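Putative DD-carboxypeptidase TP_0574 (Treponema pallidum, PDB 1O75) is a penicillin-binding lipoprotein with zinc-dependent carboxypeptidase activity on synthetic depsipeptides, and may reduce peptidoglycan cross-linking in the spirochaete. Local coordinates at residues 137-141 / 142-146; 169-173 / 174-178; 241-244 / 245-249; 249-252 / 253-257. The protein carries 2 engineered substitutions. All blocks are in the same frame, centred on the assembly; numbering follows the deposited sequence.

Contact 1: 137-141 / 142-146; sequences SFMVD and SEEYK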
loop_
_atom_site.group_PDB
_atom_site.type_symbol
_atom_site.label_atom_id
_atom_site.label_comp_id
_atom_site.label_asym_id
_atom_site.label_seq_id
_atom_site.Cartn_x
_atom_site.Cartn_y
_atom_site.Cartn_z
ATOM N N SER B 137 1.515 -0.154 22.908
ATOM C CA SER B 137 1.785 -0.113 24.347
ATOM C C SER B 137 2.489 -1.388 24.767
ATOM O O SER B 137 2.627 -2.316 23.972
ATOM C CB SER B 137 0.462 0.008 25.120
ATOM O OG SER B 137 -0.270 -1.208 25.005
ATOM N N PHE B 138 2.928 -1.433 26.022
ATOM C CA PHE B 138 3.585 -2.608 26.578
ATOM C C PHE B 138 3.215 -2.767 28.064
ATOM O O PHE B 138 2.770 -1.819 28.698
ATOM C CB PHE B 138 5.117 -2.517 26.403
ATOM C CG PHE B 138 5.756 -1.357 27.121
ATOM C CD1 PHE B 138 6.183 -1.489 28.442
ATOM C CD2 PHE B 138 5.948 -0.141 26.472
ATOM C CE1 PHE B 138 6.789 -0.431 29.101
ATOM C CE2 PHE B 138 6.553 0.927 27.120
ATOM C CZ PHE B 138 6.975 0.786 28.438
ATOM N N MET B 139 3.417 -3.964 28.600
ATOM C CA MET B 139 3.090 -4.263 29.997
ATOM C C MET B 139 4.293 -4.353 30.928
ATOM O O MET B 139 5.290 -5.004 30.613
ATOM C CB MET B 139 2.350 -5.600 30.094
ATOM C CG MET B 139 1.037 -5.672 29.371
ATOM S SD MET B 139 -0.170 -4.559 30.037
ATOM C CE MET B 139 -1.456 -4.693 28.745
ATOM N N VAL B 140 4.175 -3.717 32.087
ATOM C CA VAL B 140 5.216 -3.756 33.108
ATOM C C VAL B 140 4.519 -4.010 34.447
ATOM O O VAL B 140 3.756 -3.167 34.930
ATOM C CB VAL B 140 6.000 -2.431 33.190
ATOM C CG1 VAL B 140 7.025 -2.498 34.313
ATOM C CG2 VAL B 140 6.705 -2.173 31.884
ATOM N N ASP B 141 4.790 -5.170 35.038
ATOM C CA ASP B 141 4.178 -5.548 36.305
ATOM C C ASP B 141 2.677 -5.382 36.225
ATOM O O ASP B 141 2.083 -4.706 37.053
ATOM C CB ASP B 141 4.695 -4.691 37.466
ATOM C CG ASP B 141 6.139 -4.978 37.808
ATOM O OD1 ASP B 141 6.508 -6.175 37.846
ATOM O OD2 ASP B 141 6.894 -4.007 38.047
ATOM N N SER B 142 2.068 -5.969 35.207
ATOM C CA SER B 142 0.621 -5.898 35.074
ATOM C C SER B 142 0.058 -4.498 34.810
ATOM O O SER B 142 -1.160 -4.303 34.825
ATOM C CB SER B 142 -0.026 -6.487 36.332
ATOM O OG SER B 142 0.696 -7.629 36.772
ATOM N N GLU B 143 0.926 -3.515 34.604
ATOM C CA GLU B 143 0.454 -2.168 34.278
ATOM C C GLU B 143 0.831 -1.895 32.818
ATOM O O GLU B 143 1.862 -2.366 32.339
ATOM C CB GLU B 143 1.091 -1.115 35.170
ATOM C CG GLU B 143 0.454 -0.982 36.536
ATOM C CD GLU B 143 0.719 0.386 37.144
ATOM O OE1 GLU B 143 0.057 1.365 36.716
ATOM O OE2 GLU B 143 1.596 0.480 38.037
ATOM N N GLU B 144 0.003 -1.124 32.126
ATOM C CA GLU B 144 0.213 -0.828 30.712
ATOM C C GLU B 144 0.714 0.592 30.469
ATOM O O GLU B 144 0.297 1.545 31.132
ATOM C CB GLU B 144 -1.097 -1.069 29.943
ATOM C CG GLU B 144 -0.995 -0.955 28.422
ATOM C CD GLU B 144 -2.340 -1.134 27.733
ATOM O OE1 GLU B 144 -3.365 -1.179 28.442
ATOM O OE2 GLU B 144 -2.376 -1.221 26.489
ATOM N N TYR B 145 1.614 0.722 29.498
ATOM C CA TYR B 145 2.192 2.015 29.145
ATOM C C TYR B 145 2.120 2.208 27.640
ATOM O O TYR B 145 2.433 1.296 26.904
ATOM C CB TYR B 145 3.656 2.057 29.588
ATOM C CG TYR B 145 3.840 2.006 31.086
ATOM C CD1 TYR B 145 3.854 3.176 31.844
ATOM C CD2 TYR B 145 3.975 0.786 31.749
ATOM C CE1 TYR B 145 3.996 3.135 33.222
ATOM C CE2 TYR B 145 4.117 0.734 33.131
ATOM C CZ TYR B 145 4.125 1.917 33.856
ATOM O OH TYR B 145 4.261 1.866 35.222
ATOM N N LYS B 146 1.702 3.389 27.207
ATOM C CA LYS B 146 1.611 3.713 25.789
ATOM C C LYS B 146 2.999 4.145 25.290
ATOM O O LYS B 146 3.580 5.108 25.800
ATOM C CB LYS B 146 0.632 4.860 25.579
ATOM C CG LYS B 146 0.530 5.378 24.137
ATOM C CD LYS B 146 -0.470 6.515 24.068
ATOM C CE LYS B 146 -0.110 7.582 23.043
ATOM N NZ LYS B 146 -0.872 7.444 21.768
HETATM O O HOH W 1 4.305 -0.743 36.543
#
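Tyr145 sets its CB over one face of the Phe138 ring, a CH-pi contact 4.0 Å from CB to the ring centroid, while CG2 of Val140 lies in plane at the edge of the same ring. The two aromatic rings are nearly parallel, planes at 25°, but slid apart until they barely overlap. Phe138 reaches this place with CG held between its backbone N and carbonyl carbon (chi1 62°). Val140 CB packs 3.7 Å from Tyr145 CE2, crossing at about a right angle. At the edge of the tyrosine ring, in its plane, a water hydrogen-bonded to Tyr145 OH donates to Val140 O and, weakly, to Glu143 OE2. Ser137, Met139 and Glu144 occupy the other face of the sheet. There Ser137 OG donates to the anti lone pair of Glu144 OE2 over 2.6 Å, and Lys81 forms a salt bridge with this same oxygen. The Glu144 chain runs extended to the serine hydroxyl, its CB 3.6 Å from Met139 SD. Phe138 and Tyr145 exchange two backbone bonds, as do Val140 and Glu143. The strands run at 149°, and the type I' turn from Val140 to Glu143 makes this a tight two-residue beta hairpin.

Contact 2: 169-173 / 174-178; sequences IAKEK and FHFVE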
loop_
_atom_site.group_PDB
_atom_site.type_symbol
_atom_site.label_atom_id
_atom_site.label_comp_id
_atom_site.label_asym_id
_atom_site.label_seq_id
_atom_site.Cartn_x
_atom_site.Cartn_y
_atom_site.Cartn_z
ATOM N N ILE B 169 35.766 -11.931 26.762
ATOM C CA ILE B 169 35.256 -10.570 26.739
ATOM C C ILE B 169 34.122 -10.467 25.718
ATOM O O ILE B 169 33.185 -9.691 25.897
ATOM C CB ILE B 169 36.375 -9.569 26.410
ATOM C CG1 ILE B 169 35.820 -8.149 26.435
ATOM C CG2 ILE B 169 36.993 -9.901 25.074
ATOM C CD1 ILE B 169 36.889 -7.089 26.433
ATOM N N ALA B 170 34.211 -11.279 24.671
ATOM C CA ALA B 170 33.208 -11.316 23.613
ATOM C C ALA B 170 31.837 -11.684 24.193
ATOM O O ALA B 170 30.835 -11.007 23.940
ATOM C CB ALA B 170 33.622 -12.331 22.557
ATOM N N LYS B 171 31.805 -12.759 24.976
ATOM C CA LYS B 171 30.575 -13.226 25.607
ATOM C C LYS B 171 30.037 -12.212 26.608
ATOM O O LYS B 171 28.825 -11.991 26.694
ATOM C CB LYS B 171 30.815 -14.562 26.319
ATOM C CG LYS B 171 31.135 -15.699 25.379
ATOM C CD LYS B 171 31.184 -17.040 26.094
ATOM C CE LYS B 171 31.493 -18.159 25.102
ATOM N NZ LYS B 171 31.392 -19.521 25.707
ATOM N N GLU B 172 30.940 -11.590 27.357
ATOM C CA GLU B 172 30.542 -10.613 28.364
ATOM C C GLU B 172 30.161 -9.232 27.838
ATOM O O GLU B 172 29.198 -8.630 28.308
ATOM C CB GLU B 172 31.661 -10.433 29.398
ATOM C CG GLU B 172 31.636 -9.054 30.057
ATOM C CD GLU B 172 32.739 -8.843 31.076
ATOM O OE1 GLU B 172 33.904 -9.213 30.791
ATOM O OE2 GLU B 172 32.437 -8.288 32.158
ATOM N N LYS B 173 30.926 -8.728 26.877
ATOM C CA LYS B 173 30.706 -7.389 26.344
ATOM C C LYS B 173 29.870 -7.277 25.065
ATOM O O LYS B 173 29.214 -6.262 24.840
ATOM C CB LYS B 173 32.068 -6.728 26.122
ATOM C CG LYS B 173 32.859 -6.484 27.402
ATOM C CD LYS B 173 32.353 -5.234 28.123
ATOM C CE LYS B 173 33.197 -4.918 29.350
ATOM N NZ LYS B 173 32.807 -3.621 29.980
ATOM N N PHE B 174 29.895 -8.305 24.229
ATOM C CA PHE B 174 29.143 -8.269 22.976
ATOM C C PHE B 174 28.151 -9.413 22.840
ATOM O O PHE B 174 27.773 -9.785 21.726
ATOM C CB PHE B 174 30.108 -8.276 21.780
ATOM C CG PHE B 174 31.083 -7.132 21.790
ATOM C CD1 PHE B 174 32.345 -7.278 22.365
ATOM C CD2 PHE B 174 30.722 -5.888 21.278
ATOM C CE1 PHE B 174 33.235 -6.195 22.433
ATOM C CE2 PHE B 174 31.599 -4.799 21.340
ATOM C CZ PHE B 174 32.861 -4.951 21.920
ATOM N N HIS B 175 27.741 -9.975 23.975
ATOM C CA HIS B 175 26.781 -11.067 23.995
ATOM C C HIS B 175 27.087 -12.137 22.969
ATOM O O HIS B 175 26.189 -12.663 22.320
ATOM C CB HIS B 175 25.368 -10.517 23.777
ATOM C CG HIS B 175 24.954 -9.506 24.804
ATOM N ND1 HIS B 175 23.736 -8.859 24.770
ATOM C CD2 HIS B 175 25.606 -9.021 25.890
ATOM C CE1 HIS B 175 23.657 -8.017 25.786
ATOM N NE2 HIS B 175 24.779 -8.096 26.481
ATOM N N PHE B 176 28.365 -12.463 22.817
ATOM C CA PHE B 176 28.755 -13.487 21.867
ATOM C C PHE B 176 28.190 -14.843 22.250
ATOM O O PHE B 176 28.261 -15.247 23.412
ATOM C CB PHE B 176 30.278 -13.595 21.784
ATOM C CG PHE B 176 30.751 -14.674 20.858
ATOM C CD1 PHE B 176 30.430 -14.636 19.497
ATOM C CD2 PHE B 176 31.498 -15.746 21.344
ATOM C CE1 PHE B 176 30.840 -15.648 18.630
ATOM C CE2 PHE B 176 31.915 -16.766 20.488
ATOM C CZ PHE B 176 31.584 -16.720 19.123
ATOM N N VAL B 177 27.642 -15.540 21.259
ATOM C CA VAL B 177 27.080 -16.872 21.442
ATOM C C VAL B 177 27.514 -17.723 20.255
ATOM O O VAL B 177 27.208 -17.388 19.110
ATOM C CB VAL B 177 25.538 -16.833 21.473
ATOM C CG1 VAL B 177 24.986 -18.248 21.515
ATOM C CG2 VAL B 177 25.065 -16.031 22.674
ATOM N N GLU B 178 28.233 -18.811 20.517
ATOM C CA GLU B 178 28.686 -19.669 19.429
ATOM C C GLU B 178 27.490 -20.197 18.671
ATOM O O GLU B 178 26.419 -20.364 19.243
ATOM C CB GLU B 178 29.528 -20.836 19.958
ATOM C CG GLU B 178 30.932 -20.442 20.386
ATOM C CD GLU B 178 31.832 -21.648 20.658
ATOM O OE1 GLU B 178 32.021 -22.489 19.751
ATOM O OE2 GLU B 178 32.357 -21.749 21.784
HETATM O O HOH W 2 27.034 -14.347 25.627
#
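Phe176 packs against the last turn of helix 167-173. Its CB lies 3.7 Å from Ala170 CB and touches the Ala170 carbonyl group; CG is within 4.1 Å of the alanine methyl. Farther out, CD2 meets Lys171 CG at the ring edge, near the ring plane, and Val160 and Val162 of strand 143-163 receive the side chain. This course follows from CG standing anti to the backbone N (chi1 178°), which carries the ring away from the helix. The backbone beneath shows how the helix ends. Ala170 O accepts from Phe174 N at 2.9 Å and from Phe176 N at 3.1 Å, the two donors arriving from opposite faces of the carbonyl plane. Phe174 leaves helical angles first, and His175, with left-handed angles (phi 45°, psi 41°), then turns the chain toward strand 177-178, which pairs with strand 8-16. A water donates to Lys171 O and to Phe176 O (2.7 Å from the water oxygen). Lys173 O lies over one face of the Phe174 ring, with Ala170 CA at its edge, and Phe198 meets that ring edge-to-face. Lys171 runs extended beyond CG, its NZ near but not in contact with Glu178 OE2 (4.6 Å), whose salt bridge is with Lys167.

Contact 3: 241-244 / 245-249; sequences SELS and HREFI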
loop_
_atom_site.group_PDB
_atom_site.type_symbol
_atom_site.label_atom_id
_atom_site.label_comp_id
_atom_site.label_asym_id
_atom_site.label_seq_id
_atom_site.Cartn_x
_atom_site.Cartn_y
_atom_site.Cartn_z
ATOM N N SER B 241 11.806 -16.147 -9.578
ATOM C CA SER B 241 10.480 -16.335 -8.978
ATOM C C SER B 241 10.085 -15.182 -8.072
ATOM O O SER B 241 10.932 -14.558 -7.438
ATOM C CB SER B 241 10.438 -17.604 -8.121
ATOM O OG SER B 241 10.560 -18.755 -8.916
ATOM N N GLU B 242 8.783 -14.933 -7.997
ATOM C CA GLU B 242 8.235 -13.895 -7.144
ATOM C C GLU B 242 8.271 -14.466 -5.728
ATOM O O GLU B 242 8.025 -15.659 -5.515
ATOM C CB GLU B 242 6.809 -13.601 -7.618
ATOM C CG GLU B 242 5.840 -13.057 -6.607
ATOM C CD GLU B 242 4.446 -12.947 -7.214
ATOM O OE1 GLU B 242 4.147 -11.914 -7.853
ATOM O OE2 GLU B 242 3.674 -13.913 -7.084
ATOM N N LEU B 243 8.598 -13.625 -4.758
ATOM C CA LEU B 243 8.682 -14.065 -3.372
ATOM C C LEU B 243 7.299 -14.242 -2.750
ATOM O O LEU B 243 6.385 -13.460 -3.026
ATOM C CB LEU B 243 9.442 -13.037 -2.527
ATOM C CG LEU B 243 10.937 -12.833 -2.817
ATOM C CD1 LEU B 243 11.405 -11.506 -2.232
ATOM C CD2 LEU B 243 11.726 -14.004 -2.237
ATOM N N SER B 244 7.180 -15.266 -1.908
ATOM C CA SER B 244 5.960 -15.525 -1.153
ATOM C C SER B 244 6.077 -14.610 0.074
ATOM O O SER B 244 7.173 -14.119 0.378
ATOM C CB SER B 244 5.928 -16.987 -0.690
ATOM O OG SER B 244 6.923 -17.245 0.300
ATOM N N HIS B 245 4.973 -14.396 0.790
ATOM C CA HIS B 245 4.988 -13.537 1.982
ATOM C C HIS B 245 5.997 -14.140 2.956
ATOM O O HIS B 245 6.804 -13.430 3.564
ATOM C CB HIS B 245 3.577 -13.495 2.615
ATOM C CG HIS B 245 3.404 -12.469 3.698
ATOM N ND1 HIS B 245 2.346 -12.503 4.586
ATOM C CD2 HIS B 245 4.124 -11.365 4.019
ATOM C CE1 HIS B 245 2.421 -11.468 5.405
ATOM N NE2 HIS B 245 3.493 -10.761 5.084
ATOM N N ARG B 246 5.981 -15.463 3.079
ATOM C CA ARG B 246 6.905 -16.122 3.988
ATOM C C ARG B 246 8.378 -15.916 3.604
ATOM O O ARG B 246 9.227 -15.697 4.468
ATOM C CB ARG B 246 6.591 -17.620 4.066
ATOM C CG ARG B 246 7.645 -18.425 4.808
ATOM C CD ARG B 246 7.000 -19.532 5.621
ATOM N NE ARG B 246 5.925 -20.163 4.866
ATOM C CZ ARG B 246 4.922 -20.845 5.412
ATOM N NH1 ARG B 246 4.855 -20.994 6.732
ATOM N NH2 ARG B 246 3.969 -21.354 4.638
ATOM N N GLU B 247 8.687 -15.987 2.318
ATOM C CA GLU B 247 10.077 -15.788 1.904
ATOM C C GLU B 247 10.543 -14.349 2.182
ATOM O O GLU B 247 11.682 -14.130 2.569
ATOM C CB GLU B 247 10.257 -16.149 0.420
ATOM C CG GLU B 247 10.171 -17.683 0.163
ATOM C CD GLU B 247 10.066 -18.022 -1.314
ATOM O OE1 GLU B 247 9.493 -17.217 -2.080
ATOM O OE2 GLU B 247 10.541 -19.100 -1.718
ATOM N N PHE B 248 9.669 -13.376 2.004
ATOM C CA PHE B 248 10.052 -11.994 2.268
ATOM C C PHE B 248 10.235 -11.777 3.754
ATOM O O PHE B 248 11.193 -11.136 4.193
ATOM C CB PHE B 248 9.000 -11.018 1.743
ATOM C CG PHE B 248 9.310 -9.581 2.070
ATOM C CD1 PHE B 248 10.430 -8.948 1.517
ATOM C CD2 PHE B 248 8.500 -8.869 2.947
ATOM C CE1 PHE B 248 10.730 -7.625 1.838
ATOM C CE2 PHE B 248 8.788 -7.551 3.276
ATOM C CZ PHE B 248 9.900 -6.925 2.724
ATOM N N ILE B 249 9.323 -12.321 4.552
ATOM C CA ILE B 249 9.453 -12.164 5.989
ATOM C C ILE B 249 10.756 -12.785 6.513
ATOM O O ILE B 249 11.419 -12.215 7.377
ATOM C CB ILE B 249 8.214 -12.766 6.699
ATOM C CG1 ILE B 249 7.014 -11.863 6.425
ATOM C CG2 ILE B 249 8.447 -12.880 8.203
ATOM C CD1 ILE B 249 7.209 -10.439 6.899
HETATM O O HOH W 3 8.860 -18.088 -4.616
#
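Ser244 and Glu247 turn their side chains back on each other's backbone at the start of helix 245-252, forming a capping box. Ser244 OG, held between its own backbone N and carbonyl carbon (chi1 69°), accepts from Glu247 N at 3.0 Å. In return, Ser244 N donates to Glu247 OE1, also at 3.0 Å and fairly straight at 165°; the donor comes on the anti side of the carboxylate oxygen, 23° out of the carboxylate plane. Glu247 points CB toward the preceding segment and then runs extended beyond CG, so its chain passes close alongside the serine hydroxyl, CG to Ser244 OG 3.3 Å. Each side chain thus satisfies a backbone N-H near the helix start. Leu243 crosses Glu247 obliquely, its CD2 3.7 Å from Glu247 CB, touching the aliphatic start of that side chain.

The carboxylate is gripped further. A water donates both to Glu247 OE1 (2.8 Å from the water oxygen) and to Glu242 O, while Glu247 OE2 forms a salt bridge with Arg237; together these probably favour the ionised form and fix the group's rotation. The first i to i+4 bond of the helix, Phe248 N to Ser244 O at 3.1 Å, follows directly.

His245 bonds to Glu242 of the second subunit, and Glu242 to His245 of that subunit, so the cap borders the dimer interface seen in the crystal, the protein being probably monomeric in solution. Within the chain, Leu243 and Phe248 pack on Pro292, Arg246 lies against strand 101-114, and His245 and Ile249 touch both that strand and the 288-292 loop, placing the helix between the two.

Contact 4: 249-252 / 253-257; sequences IDYV and MNFNT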
loop_
_atom_site.group_PDB
_atom_site.type_symbol
_atom_site.label_atom_id
_atom_site.label_comp_id
_atom_site.label_asym_id
_atom_site.label_seq_id
_atom_site.Cartn_x
_atom_site.Cartn_y
_atom_site.Cartn_z
ATOM N N ILE B 249 9.323 -12.321 4.552
ATOM C CA ILE B 249 9.453 -12.164 5.989
ATOM C C ILE B 249 10.756 -12.785 6.513
ATOM O O ILE B 249 11.419 -12.215 7.377
ATOM C CB ILE B 249 8.214 -12.766 6.699
ATOM C CG1 ILE B 249 7.014 -11.863 6.425
ATOM C CG2 ILE B 249 8.447 -12.880 8.203
ATOM C CD1 ILE B 249 7.209 -10.439 6.899
ATOM N N ASP B 250 11.125 -13.956 5.999
ATOM C CA ASP B 250 12.361 -14.593 6.453
ATOM C C ASP B 250 13.531 -13.646 6.158
ATOM O O ASP B 250 14.477 -13.544 6.933
ATOM C CB ASP B 250 12.602 -15.928 5.732
ATOM C CG ASP B 250 11.726 -17.061 6.269
ATOM O OD1 ASP B 250 11.245 -16.965 7.421
ATOM O OD2 ASP B 250 11.532 -18.066 5.550
ATOM N N TYR B 251 13.467 -12.956 5.032
ATOM C CA TYR B 251 14.543 -12.031 4.702
ATOM C C TYR B 251 14.586 -10.822 5.660
ATOM O O TYR B 251 15.629 -10.549 6.258
ATOM C CB TYR B 251 14.414 -11.536 3.264
ATOM C CG TYR B 251 15.574 -10.624 2.855
ATOM C CD1 TYR B 251 16.830 -11.161 2.560
ATOM C CD2 TYR B 251 15.416 -9.232 2.786
ATOM C CE1 TYR B 251 17.912 -10.340 2.197
ATOM C CE2 TYR B 251 16.497 -8.388 2.430
ATOM C CZ TYR B 251 17.739 -8.956 2.139
ATOM O OH TYR B 251 18.823 -8.154 1.847
ATOM N N VAL B 252 13.479 -10.104 5.839
ATOM C CA VAL B 252 13.560 -8.949 6.736
ATOM C C VAL B 252 13.857 -9.383 8.160
ATOM O O VAL B 252 14.434 -8.618 8.930
ATOM C CB VAL B 252 12.270 -8.050 6.707
ATOM C CG1 VAL B 252 12.129 -7.386 5.350
ATOM C CG2 VAL B 252 11.000 -8.894 7.031
ATOM N N MET B 253 13.505 -10.620 8.522
ATOM C CA MET B 253 13.784 -11.070 9.895
ATOM C C MET B 253 15.273 -11.389 10.061
ATOM O O MET B 253 15.736 -11.660 11.162
ATOM C CB MET B 253 12.937 -12.290 10.269
ATOM C CG MET B 253 11.454 -11.951 10.520
ATOM S SD MET B 253 11.227 -10.794 11.906
ATOM C CE MET B 253 9.802 -9.947 11.416
ATOM N N ASN B 254 16.010 -11.366 8.956
ATOM C CA ASN B 254 17.458 -11.587 8.991
ATOM C C ASN B 254 18.222 -10.354 8.485
ATOM O O ASN B 254 19.466 -10.330 8.441
ATOM C CB ASN B 254 17.801 -12.820 8.164
ATOM C CG ASN B 254 17.533 -14.095 8.942
ATOM O OD1 ASN B 254 18.205 -14.366 9.933
ATOM N ND2 ASN B 254 16.528 -14.847 8.529
ATOM N N PHE B 255 17.463 -9.327 8.110
ATOM C CA PHE B 255 18.065 -8.089 7.611
ATOM C C PHE B 255 18.810 -7.322 8.689
ATOM O O PHE B 255 18.302 -7.106 9.795
ATOM C CB PHE B 255 16.991 -7.167 7.036
ATOM C CG PHE B 255 17.516 -5.825 6.598
ATOM C CD1 PHE B 255 18.105 -5.669 5.338
ATOM C CD2 PHE B 255 17.387 -4.713 7.429
ATOM C CE1 PHE B 255 18.549 -4.414 4.911
ATOM C CE2 PHE B 255 17.831 -3.446 7.015
ATOM C CZ PHE B 255 18.412 -3.302 5.742
ATOM N N ASN B 256 20.005 -6.853 8.346
ATOM C CA ASN B 256 20.777 -6.081 9.298
ATOM C C ASN B 256 20.940 -4.604 8.922
ATOM O O ASN B 256 20.514 -3.710 9.660
ATOM C CB ASN B 256 22.175 -6.681 9.452
ATOM C CG ASN B 256 22.244 -7.745 10.526
ATOM O OD1 ASN B 256 21.533 -7.666 11.508
ATOM N ND2 ASN B 256 23.134 -8.727 10.357
ATOM N N THR B 257 21.548 -4.343 7.765
ATOM C CA THR B 257 21.829 -2.955 7.419
ATOM C C THR B 257 22.098 -2.724 5.932
ATOM O O THR B 257 21.966 -3.651 5.107
ATOM C CB THR B 257 23.022 -2.495 8.311
ATOM O OG1 THR B 257 23.196 -1.077 8.225
ATOM C CG2 THR B 257 24.333 -3.236 7.904
HETATM O O HOH W 4 15.530 -6.569 10.458
#
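Met253 and Ile249 lie side by side where helix 245-252 ends and the chain leads into strand 255-262, which begins with a classic beta bulge, Asn256 and Thr257 both facing Ile318. In Met253, chi1 of -73° puts CG beside the backbone N and 3.9 Å from Ile249 CG2; the chain then bends at chi2 and chi3. Both side chains rest on Phe111 of strand 101-114. Asn254 likewise holds CG anti to its carbonyl carbon (chi1 -80°), folding the amide back on the helix: ND2 donates to Asp250 O at 2.9 Å, the acceptor lying 21° out of the amide plane. The amide thus supplies a donor to a carbonyl of the last helical turn. Backbone bonds run alongside, Met253 N to Ile249 O and Asn254 N to Tyr251 O, 2.8 Å, the latter donor well above the carbonyl plane. Phe255 takes the other course, CG anti to its backbone N, and its ring leads away from the helix to meet Trp286 almost perpendicularly. Tyr251 still brushes it, CE2 to Phe255 CD1 4.3 Å. Val252 O accepts a weak bond from Phe255 N, and one water donates to Val252 O at 2.8 Å and to Phe255 O at 2.9 Å.

Contacts 3 and 4 are the start and end of one short helix, 245-252: they share Ile249, and their centres lie 12 Å apart. Contacts 1 and 2 come earlier in the chain and join one mixed beta structure, strand 143-163 leading from the hairpin to helix 167-173, yet their centres are 30 Å apart and their nearest atoms about 19 Å. Between these two groups, contacts 2 and 4 come nearest, about 12 Å between nearest atoms. Bound molecules mark different places: a xenon about 7 Å from the Glu144 side chain at contact 1, another about 11 Å from that of Phe255 at contact 4, and a sulfated sugar about 6 Å from the Phe248 side chain at contact 3 and about 8 Å from that of Ile249.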